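Local coordinates for uncharacterized protein (Pseudomonas aeruginosa UCBPP-PA14, PDB 3FD9), which acts as an anti-activator that represses the type III secretion regulon by disrupting self-association and DNA binding of the activator ExsA, at residues P96-L104 and L200-F209; R44-W53 and D79-D89. One frame throughout, in Å; residues are numbered along the deposited sequence.

Contact 1. Residues P96-L104 and L200-F209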
loop_
_atom_site.group_PDB
_atom_site.type_symbol
_atom_site.label_atom_id
_atom_site.label_comp_id
_atom_site.label_asym_id
_atom_site.label_seq_id
_atom_site.Cartn_x
_atom_site.Cartn_y
_atom_site.Cartn_z
ATOM N N PRO A 96 -3.786 24.022 2.105
ATOM C CA PRO A 96 -4.284 23.819 0.744
ATOM C C PRO A 96 -4.704 22.377 0.461
ATOM O O PRO A 96 -5.668 22.157 -0.272
ATOM C CB PRO A 96 -3.078 24.192 -0.117
ATOM C CG PRO A 96 -2.363 25.209 0.695
ATOM C CD PRO A 96 -2.528 24.784 2.124
ATOM N N GLN A 97 -3.983 21.415 1.020
ATOM C CA GLN A 97 -4.306 20.019 0.807
ATOM C C GLN A 97 -5.680 19.713 1.374
ATOM O O GLN A 97 -6.430 18.908 0.821
ATOM C CB GLN A 97 -3.281 19.126 1.486
ATOM C CG GLN A 97 -3.268 17.728 0.931
ATOM C CD GLN A 97 -2.991 17.720 -0.560
ATOM O OE1 GLN A 97 -1.981 18.292 -1.026
ATOM N NE2 GLN A 97 -3.884 17.079 -1.329
ATOM N N SER A 98 -6.000 20.346 2.496
ATOM C CA SER A 98 -7.278 20.133 3.154
ATOM C C SER A 98 -8.395 20.853 2.410
ATOM O O SER A 98 -9.503 20.341 2.280
ATOM C CB SER A 98 -7.213 20.606 4.603
ATOM O OG SER A 98 -6.516 19.670 5.406
HETATM N N MSE A 99 -8.092 22.043 1.919
HETATM C CA MSE A 99 -9.028 22.795 1.105
HETATM C C MSE A 99 -9.426 21.992 -0.135
HETATM O O MSE A 99 -10.567 22.048 -0.588
HETATM C CB MSE A 99 -8.401 24.127 0.695
HETATM C CG MSE A 99 -9.207 24.881 -0.341
HETATM SE SE MSE A 99 -10.890 25.584 0.389
HETATM C CE MSE A 99 -10.142 27.109 1.407
ATOM N N ILE A 100 -8.479 21.224 -0.665
ATOM C CA ILE A 100 -8.685 20.510 -1.915
ATOM C C ILE A 100 -9.475 19.231 -1.721
ATOM O O ILE A 100 -10.370 18.920 -2.498
ATOM C CB ILE A 100 -7.342 20.136 -2.567
ATOM C CG1 ILE A 100 -6.619 21.386 -3.075
ATOM C CG2 ILE A 100 -7.561 19.162 -3.700
ATOM C CD1 ILE A 100 -5.153 21.141 -3.410
ATOM N N ASP A 101 -9.130 18.475 -0.690
ATOM C CA ASP A 101 -9.678 17.140 -0.533
ATOM C C ASP A 101 -11.047 17.162 0.103
ATOM O O ASP A 101 -11.829 16.228 -0.066
ATOM C CB ASP A 101 -8.747 16.291 0.316
ATOM C CG ASP A 101 -7.488 15.913 -0.413
ATOM O OD1 ASP A 101 -7.576 15.587 -1.621
ATOM O OD2 ASP A 101 -6.411 15.940 0.223
ATOM N N TRP A 102 -11.323 18.226 0.848
ATOM C CA TRP A 102 -12.560 18.325 1.594
ATOM C C TRP A 102 -13.565 19.257 0.938
ATOM O O TRP A 102 -14.752 19.178 1.207
ATOM C CB TRP A 102 -12.288 18.743 3.043
ATOM C CG TRP A 102 -12.201 17.562 3.979
ATOM C CD1 TRP A 102 -13.248 16.869 4.530
ATOM C CD2 TRP A 102 -11.010 16.928 4.460
ATOM N NE1 TRP A 102 -12.777 15.846 5.319
ATOM C CE2 TRP A 102 -11.409 15.860 5.292
ATOM C CE3 TRP A 102 -9.646 17.158 4.269
ATOM C CZ2 TRP A 102 -10.497 15.032 5.930
ATOM C CZ3 TRP A 102 -8.740 16.328 4.904
ATOM C CH2 TRP A 102 -9.169 15.280 5.726
ATOM N N VAL A 103 -13.099 20.135 0.066
ATOM C CA VAL A 103 -14.000 21.082 -0.563
ATOM C C VAL A 103 -13.908 21.013 -2.083
ATOM O O VAL A 103 -14.793 20.479 -2.737
ATOM C CB VAL A 103 -13.728 22.525 -0.093
ATOM C CG1 VAL A 103 -14.728 23.481 -0.708
ATOM C CG2 VAL A 103 -13.799 22.608 1.406
ATOM N N LEU A 104 -12.829 21.546 -2.641
ATOM C CA LEU A 104 -12.748 21.742 -4.080
ATOM C C LEU A 104 -13.081 20.500 -4.897
ATOM O O LEU A 104 -13.884 20.566 -5.827
ATOM C CB LEU A 104 -11.385 22.293 -4.474
ATOM C CG LEU A 104 -10.964 23.599 -3.790
ATOM C CD1 LEU A 104 -9.651 24.088 -4.395
ATOM C CD2 LEU A 104 -12.040 24.657 -3.907
ATOM N N LEU A 200 -3.551 27.909 -6.239
ATOM C CA LEU A 200 -3.679 27.425 -4.878
ATOM C C LEU A 200 -2.494 26.529 -4.510
ATOM O O LEU A 200 -1.981 26.567 -3.390
ATOM C CB LEU A 200 -4.980 26.652 -4.722
ATOM C CG LEU A 200 -5.131 25.959 -3.372
ATOM C CD1 LEU A 200 -5.111 26.998 -2.269
ATOM C CD2 LEU A 200 -6.409 25.126 -3.327
ATOM N N LEU A 201 -2.062 25.716 -5.461
ATOM C CA LEU A 201 -0.989 24.775 -5.213
ATOM C C LEU A 201 0.384 25.448 -5.149
ATOM O O LEU A 201 1.316 24.929 -4.524
ATOM C CB LEU A 201 -1.007 23.679 -6.277
ATOM C CG LEU A 201 -2.021 22.583 -5.964
ATOM C CD1 LEU A 201 -2.024 21.535 -7.060
ATOM C CD2 LEU A 201 -1.702 21.959 -4.614
ATOM N N ALA A 202 0.494 26.609 -5.783
ATOM C CA ALA A 202 1.753 27.334 -5.834
ATOM C C ALA A 202 1.859 28.429 -4.770
ATOM O O ALA A 202 2.953 28.719 -4.282
ATOM C CB ALA A 202 1.947 27.932 -7.214
ATOM N N SER A 203 0.730 29.039 -4.417
ATOM C CA SER A 203 0.752 30.228 -3.574
ATOM C C SER A 203 -0.300 30.228 -2.464
ATOM O O SER A 203 -0.302 31.103 -1.604
ATOM C CB SER A 203 0.615 31.488 -4.436
ATOM O OG SER A 203 -0.712 31.649 -4.912
ATOM N N GLY A 204 -1.206 29.262 -2.490
ATOM C CA GLY A 204 -2.118 29.062 -1.377
ATOM C C GLY A 204 -3.453 29.797 -1.389
ATOM O O GLY A 204 -4.254 29.615 -0.469
ATOM N N GLY A 205 -3.700 30.608 -2.416
ATOM C CA GLY A 205 -4.897 31.428 -2.470
ATOM C C GLY A 205 -5.919 30.945 -3.480
ATOM O O GLY A 205 -5.607 30.103 -4.325
ATOM N N LEU A 206 -7.134 31.488 -3.408
ATOM C CA LEU A 206 -8.244 31.009 -4.238
ATOM C C LEU A 206 -8.570 31.887 -5.449
ATOM O O LEU A 206 -9.561 31.649 -6.143
ATOM C CB LEU A 206 -9.505 30.844 -3.384
ATOM C CG LEU A 206 -9.527 29.597 -2.510
ATOM C CD1 LEU A 206 -10.717 29.619 -1.577
ATOM C CD2 LEU A 206 -9.546 28.353 -3.376
ATOM N N ALA A 207 -7.747 32.899 -5.701
ATOM C CA ALA A 207 -8.088 33.915 -6.694
ATOM C C ALA A 207 -8.107 33.375 -8.125
ATOM O O ALA A 207 -8.895 33.819 -8.954
ATOM C CB ALA A 207 -7.138 35.101 -6.580
ATOM N N GLY A 208 -7.235 32.413 -8.406
ATOM C CA GLY A 208 -7.090 31.886 -9.749
ATOM C C GLY A 208 -8.334 31.211 -10.288
ATOM O O GLY A 208 -8.423 30.956 -11.483
ATOM N N PHE A 209 -9.293 30.915 -9.412
ATOM C CA PHE A 209 -10.482 30.154 -9.799
ATOM C C PHE A 209 -11.560 31.013 -10.443
ATOM O O PHE A 209 -12.380 30.508 -11.211
ATOM C CB PHE A 209 -11.100 29.438 -8.593
ATOM C CG PHE A 209 -10.380 28.195 -8.185
ATOM C CD1 PHE A 209 -10.491 27.043 -8.938
ATOM C CD2 PHE A 209 -9.612 28.172 -7.034
ATOM C CE1 PHE A 209 -9.833 25.891 -8.558
ATOM C CE2 PHE A 209 -8.953 27.037 -6.645
ATOM C CZ PHE A 209 -9.055 25.890 -7.406
#
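Leu-200 reaches across to the helix beginning at Pro-96, and its two methyls divide the work. CD1 lies against Pro-96 CB, while CD2 meets Leu-104 CD1 tip to tip at 3.6 Å. Ile-100 runs past the same leucine in the opposite direction and brings its CG1 to 3.8 Å from Leu-200 CD2. Met-99, present as selenomethionine, crosses Leu-200 obliquely, with CG 4.1 Å from Leu-200 CD2. With CG of Leu-200 anti to its own backbone N (chi1 173°), the branch sits among Pro-96, Met-99, Ile-100 and Leu-104 as a knob in their hole. This knobs-into-holes arrangement joins the first turns of helix 96-115 to the last turn of helix 193-203. Beside the knob, the Leu-201 side chain crosses that of Ile-100 at about a right angle, its CD2 3.7 Å from Ile-100 CD1. Gly-204, with positive phi, is the first residue to leave helical backbone angles, and the chain beyond it supplies more apolar cover. Met-99 bends at both chi2 and chi3, which turns its CE methyl toward Leu-206 CD1, 3.9 Å away. Leu-104 CD1 also approaches Phe-209 CZ, at 3.6 Å, obliquely to the ring, whose other neighbours include Trp-193 and Met-197.

Contact 2. Residues R44-W53 and D79-D89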
loop_
_atom_site.group_PDB
_atom_site.type_symbol
_atom_site.label_atom_id
_atom_site.label_comp_id
_atom_site.label_asym_id
_atom_site.label_seq_id
_atom_site.Cartn_x
_atom_site.Cartn_y
_atom_site.Cartn_z
ATOM N N ARG A 44 -19.688 -4.321 15.285
ATOM C CA ARG A 44 -19.358 -2.903 15.202
ATOM C C ARG A 44 -18.385 -2.648 14.067
ATOM O O ARG A 44 -18.444 -1.623 13.391
ATOM C CB ARG A 44 -18.751 -2.426 16.515
ATOM C CG ARG A 44 -19.753 -2.317 17.643
ATOM C CD ARG A 44 -20.685 -1.134 17.439
ATOM N NE ARG A 44 -21.622 -1.000 18.546
ATOM C CZ ARG A 44 -22.909 -1.322 18.475
ATOM N NH1 ARG A 44 -23.415 -1.781 17.339
ATOM N NH2 ARG A 44 -23.692 -1.181 19.539
ATOM N N LEU A 45 -17.477 -3.593 13.868
ATOM C CA LEU A 45 -16.536 -3.515 12.762
ATOM C C LEU A 45 -17.243 -3.409 11.425
ATOM O O LEU A 45 -16.840 -2.627 10.585
ATOM C CB LEU A 45 -15.606 -4.729 12.747
ATOM C CG LEU A 45 -14.155 -4.433 13.082
ATOM C CD1 LEU A 45 -13.272 -5.453 12.386
ATOM C CD2 LEU A 45 -13.805 -3.045 12.613
ATOM N N GLU A 46 -18.279 -4.216 11.218
ATOM C CA GLU A 46 -18.992 -4.198 9.949
ATOM C C GLU A 46 -19.816 -2.923 9.838
ATOM O O GLU A 46 -19.967 -2.371 8.753
ATOM C CB GLU A 46 -19.875 -5.439 9.783
ATOM C CG GLU A 46 -21.237 -5.339 10.459
ATOM C CD GLU A 46 -22.108 -6.581 10.263
ATOM O OE1 GLU A 46 -21.553 -7.675 10.005
ATOM O OE2 GLU A 46 -23.350 -6.459 10.374
ATOM N N GLN A 47 -20.328 -2.434 10.959
ATOM C CA GLN A 47 -21.068 -1.178 10.930
ATOM C C GLN A 47 -20.147 -0.038 10.554
ATOM O O GLN A 47 -20.517 0.842 9.779
ATOM C CB GLN A 47 -21.755 -0.887 12.261
ATOM C CG GLN A 47 -23.070 -1.624 12.431
ATOM C CD GLN A 47 -23.532 -1.648 13.864
ATOM O OE1 GLN A 47 -22.871 -1.106 14.739
ATOM N NE2 GLN A 47 -24.673 -2.279 14.115
ATOM N N LEU A 48 -18.940 -0.062 11.104
ATOM C CA LEU A 48 -17.936 0.931 10.772
ATOM C C LEU A 48 -17.606 0.883 9.290
ATOM O O LEU A 48 -17.476 1.917 8.646
ATOM C CB LEU A 48 -16.662 0.697 11.577
ATOM C CG LEU A 48 -15.461 1.487 11.061
ATOM C CD1 LEU A 48 -15.674 2.980 11.324
ATOM C CD2 LEU A 48 -14.174 1.002 11.693
ATOM N N PHE A 49 -17.476 -0.320 8.747
ATOM C CA PHE A 49 -17.020 -0.457 7.374
ATOM C C PHE A 49 -18.044 0.067 6.387
ATOM O O PHE A 49 -17.689 0.478 5.287
ATOM C CB PHE A 49 -16.652 -1.907 7.046
ATOM C CG PHE A 49 -15.367 -2.365 7.681
ATOM C CD1 PHE A 49 -15.242 -3.650 8.181
ATOM C CD2 PHE A 49 -14.291 -1.503 7.796
ATOM C CE1 PHE A 49 -14.055 -4.072 8.773
ATOM C CE2 PHE A 49 -13.104 -1.916 8.387
ATOM C CZ PHE A 49 -12.988 -3.198 8.876
ATOM N N ARG A 50 -19.312 0.067 6.784
ATOM C CA ARG A 50 -20.384 0.482 5.888
ATOM C C ARG A 50 -20.857 1.915 6.115
ATOM O O ARG A 50 -21.693 2.425 5.364
ATOM C CB ARG A 50 -21.566 -0.485 5.991
ATOM C CG ARG A 50 -21.592 -1.547 4.898
ATOM C CD ARG A 50 -22.476 -2.724 5.274
ATOM N NE ARG A 50 -23.572 -2.325 6.152
ATOM C CZ ARG A 50 -23.695 -2.720 7.416
ATOM N NH1 ARG A 50 -22.792 -3.535 7.947
ATOM N NH2 ARG A 50 -24.725 -2.307 8.146
ATOM N N CYS A 51 -20.321 2.570 7.138
ATOM C CA CYS A 51 -20.832 3.883 7.513
ATOM C C CYS A 51 -20.422 4.980 6.530
ATOM O O CYS A 51 -19.408 4.872 5.848
ATOM C CB CYS A 51 -20.431 4.230 8.951
ATOM S SG CYS A 51 -18.778 4.892 9.163
ATOM N N GLU A 52 -21.221 6.037 6.461
ATOM C CA GLU A 52 -21.016 7.104 5.478
ATOM C C GLU A 52 -19.677 7.809 5.610
ATOM O O GLU A 52 -19.022 8.086 4.612
ATOM C CB GLU A 52 -22.142 8.135 5.567
ATOM C CG GLU A 52 -23.420 7.712 4.872
ATOM C CD GLU A 52 -23.306 7.797 3.360
ATOM O OE1 GLU A 52 -22.162 7.835 2.843
ATOM O OE2 GLU A 52 -24.365 7.830 2.691
ATOM N N TRP A 53 -19.293 8.113 6.848
ATOM C CA TRP A 53 -18.039 8.808 7.146
ATOM C C TRP A 53 -16.862 8.055 6.569
ATOM O O TRP A 53 -16.091 8.600 5.793
ATOM C CB TRP A 53 -17.858 8.973 8.654
ATOM C CG TRP A 53 -16.550 9.576 9.059
ATOM C CD1 TRP A 53 -16.186 10.888 8.955
ATOM C CD2 TRP A 53 -15.435 8.900 9.660
ATOM N NE1 TRP A 53 -14.913 11.069 9.440
ATOM C CE2 TRP A 53 -14.427 9.863 9.877
ATOM C CE3 TRP A 53 -15.184 7.569 10.021
ATOM C CZ2 TRP A 53 -13.195 9.547 10.440
ATOM C CZ3 TRP A 53 -13.959 7.252 10.583
ATOM C CH2 TRP A 53 -12.976 8.241 10.786
ATOM N N ASP A 79 -22.486 2.389 22.169
ATOM C CA ASP A 79 -23.317 1.195 21.996
ATOM C C ASP A 79 -24.671 1.464 21.338
ATOM O O ASP A 79 -25.442 0.537 21.088
ATOM C CB ASP A 79 -23.490 0.442 23.318
ATOM C CG ASP A 79 -22.245 -0.321 23.715
ATOM O OD1 ASP A 79 -21.293 -0.357 22.906
ATOM O OD2 ASP A 79 -22.216 -0.884 24.831
ATOM N N ASP A 80 -24.957 2.731 21.069
ATOM C CA ASP A 80 -26.087 3.088 20.229
ATOM C C ASP A 80 -25.787 2.558 18.826
ATOM O O ASP A 80 -24.633 2.547 18.404
ATOM C CB ASP A 80 -26.270 4.605 20.226
ATOM C CG ASP A 80 -27.091 5.093 19.056
ATOM O OD1 ASP A 80 -26.482 5.487 18.038
ATOM O OD2 ASP A 80 -28.339 5.093 19.153
ATOM N N ASP A 81 -26.811 2.101 18.112
ATOM C CA ASP A 81 -26.611 1.459 16.810
ATOM C C ASP A 81 -26.374 2.457 15.682
ATOM O O ASP A 81 -26.051 2.076 14.556
ATOM C CB ASP A 81 -27.798 0.556 16.470
ATOM C CG ASP A 81 -27.843 -0.688 17.328
ATOM O OD1 ASP A 81 -28.955 -1.214 17.564
ATOM O OD2 ASP A 81 -26.763 -1.134 17.772
ATOM N N GLY A 82 -26.545 3.736 15.989
ATOM C CA GLY A 82 -26.264 4.789 15.032
ATOM C C GLY A 82 -25.062 5.610 15.457
ATOM O O GLY A 82 -25.000 6.808 15.191
ATOM N N TRP A 83 -24.112 4.948 16.118
ATOM C CA TRP A 83 -22.909 5.595 16.640
ATOM C C TRP A 83 -22.060 6.202 15.530
ATOM O O TRP A 83 -21.430 7.240 15.721
ATOM C CB TRP A 83 -22.080 4.608 17.452
ATOM C CG TRP A 83 -21.646 3.385 16.687
ATOM C CD1 TRP A 83 -22.383 2.258 16.446
ATOM C CD2 TRP A 83 -20.364 3.156 16.089
ATOM N NE1 TRP A 83 -21.642 1.351 15.724
ATOM C CE2 TRP A 83 -20.399 1.879 15.492
ATOM C CE3 TRP A 83 -19.189 3.912 15.992
ATOM C CZ2 TRP A 83 -19.315 1.347 14.808
ATOM C CZ3 TRP A 83 -18.116 3.383 15.314
ATOM C CH2 TRP A 83 -18.182 2.113 14.732
ATOM N N CYS A 84 -22.056 5.555 14.371
ATOM C CA CYS A 84 -21.333 6.062 13.214
ATOM C C CYS A 84 -21.707 7.502 12.877
ATOM O O CYS A 84 -20.916 8.238 12.290
ATOM C CB CYS A 84 -21.609 5.180 12.002
ATOM S SG CYS A 84 -21.041 3.498 12.187
ATOM N N ALA A 85 -22.920 7.896 13.236
ATOM C CA ALA A 85 -23.422 9.210 12.879
ATOM C C ALA A 85 -22.696 10.314 13.635
ATOM O O ALA A 85 -22.895 11.494 13.348
ATOM C CB ALA A 85 -24.921 9.287 13.134
ATOM N N GLU A 86 -21.862 9.932 14.599
ATOM C CA GLU A 86 -21.134 10.900 15.417
ATOM C C GLU A 86 -19.711 11.110 14.930
ATOM O O GLU A 86 -18.981 11.949 15.458
ATOM C CB GLU A 86 -21.121 10.465 16.880
ATOM C CG GLU A 86 -22.394 10.810 17.623
ATOM C CD GLU A 86 -22.676 12.305 17.607
ATOM O OE1 GLU A 86 -21.743 13.085 17.917
ATOM O OE2 GLU A 86 -23.823 12.702 17.287
ATOM N N LEU A 87 -19.318 10.344 13.922
ATOM C CA LEU A 87 -17.975 10.443 13.379
ATOM C C LEU A 87 -17.858 11.627 12.437
ATOM O O LEU A 87 -18.708 11.826 11.577
ATOM C CB LEU A 87 -17.612 9.162 12.629
ATOM C CG LEU A 87 -17.442 7.920 13.495
ATOM C CD1 LEU A 87 -17.313 6.688 12.629
ATOM C CD2 LEU A 87 -16.241 8.087 14.382
ATOM N N GLY A 88 -16.797 12.406 12.600
ATOM C CA GLY A 88 -16.495 13.494 11.693
ATOM C C GLY A 88 -15.054 13.922 11.883
ATOM O O GLY A 88 -14.351 13.398 12.754
ATOM N N ASP A 89 -14.609 14.873 11.070
ATOM C CA ASP A 89 -13.258 15.386 11.173
ATOM C C ASP A 89 -13.274 16.861 11.511
ATOM O O ASP A 89 -14.229 17.558 11.193
ATOM C CB ASP A 89 -12.521 15.177 9.858
ATOM C CG ASP A 89 -12.381 13.719 9.500
ATOM O OD1 ASP A 89 -11.604 13.011 10.182
ATOM O OD2 ASP A 89 -13.039 13.288 8.527
#
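Gln-47 places CG anti to its carbonyl carbon and runs out extended, whereas Trp-83 tucks CG between its backbone N and carbonyl carbon (chi1 58°), the ring N-H directed at the Gln-47 amide oxygen. The resulting bond, Trp-83 NE1 to Gln-47 OE1, is 2.9 Å long and nearly straight at 169°, with the oxygen in the ring plane. Gln-47 OE1 also accepts from Arg-44 NH1 at 2.7 Å, on a lone pair, so two donors fix the amide. Trp-83 CD1 lies over one face of the Arg-44 guanidinium, near its rim, the two planes 46° apart. Arg-44 NH1 forms a salt bridge with Asp-81 OD2 (3.4 Å), its hydrogen bond weak. Farther along, Leu-87 CB sits over the face of the Trp-53 indole, a CH-pi contact 4.0 Å from the centroid of the five-membered ring. Trp-53 NE1 donates to Asp-89 OD2 at 3.0 Å, from above the carboxylate plane, while Arg-57 forms a salt bridge with Asp-89 OD1. Cys-51 N-caps helix 52-60, and an Asx turn at Asp-80 leads into the 3-10 segment 83-86, which packs where helix 42-50 gives way to helix 52-60, Cys-84 against Cys-51 and Trp-83 against Leu-48, within the ExsD N-terminal domain.

Overall arrangement
Contact 2 is complete before contact 1 opens, and their centres lie 30 Å apart. The chain passes from the 79-89 loop through strand 90-92, which pairs in parallel with strand 251-253, and on into helix 96-115. There the two contacts touch, with Trp-102 CZ2 4.0 Å from Asp-89 OD2. Helix 52-60 bridges the same place: its Arg-57 reaches both Asp-89 and Trp-102. Contact 1 returns to helix 96-115 only after the long helices 119-147 and 157-189, and joins helix 193-203 and the turn after it to the start of helix 96-115. A second subunit covers part of contact 1, where Arg-31 of that subunit forms a salt bridge with Asp-101, whereas no other chain of the assembly touches the segments of contact 2.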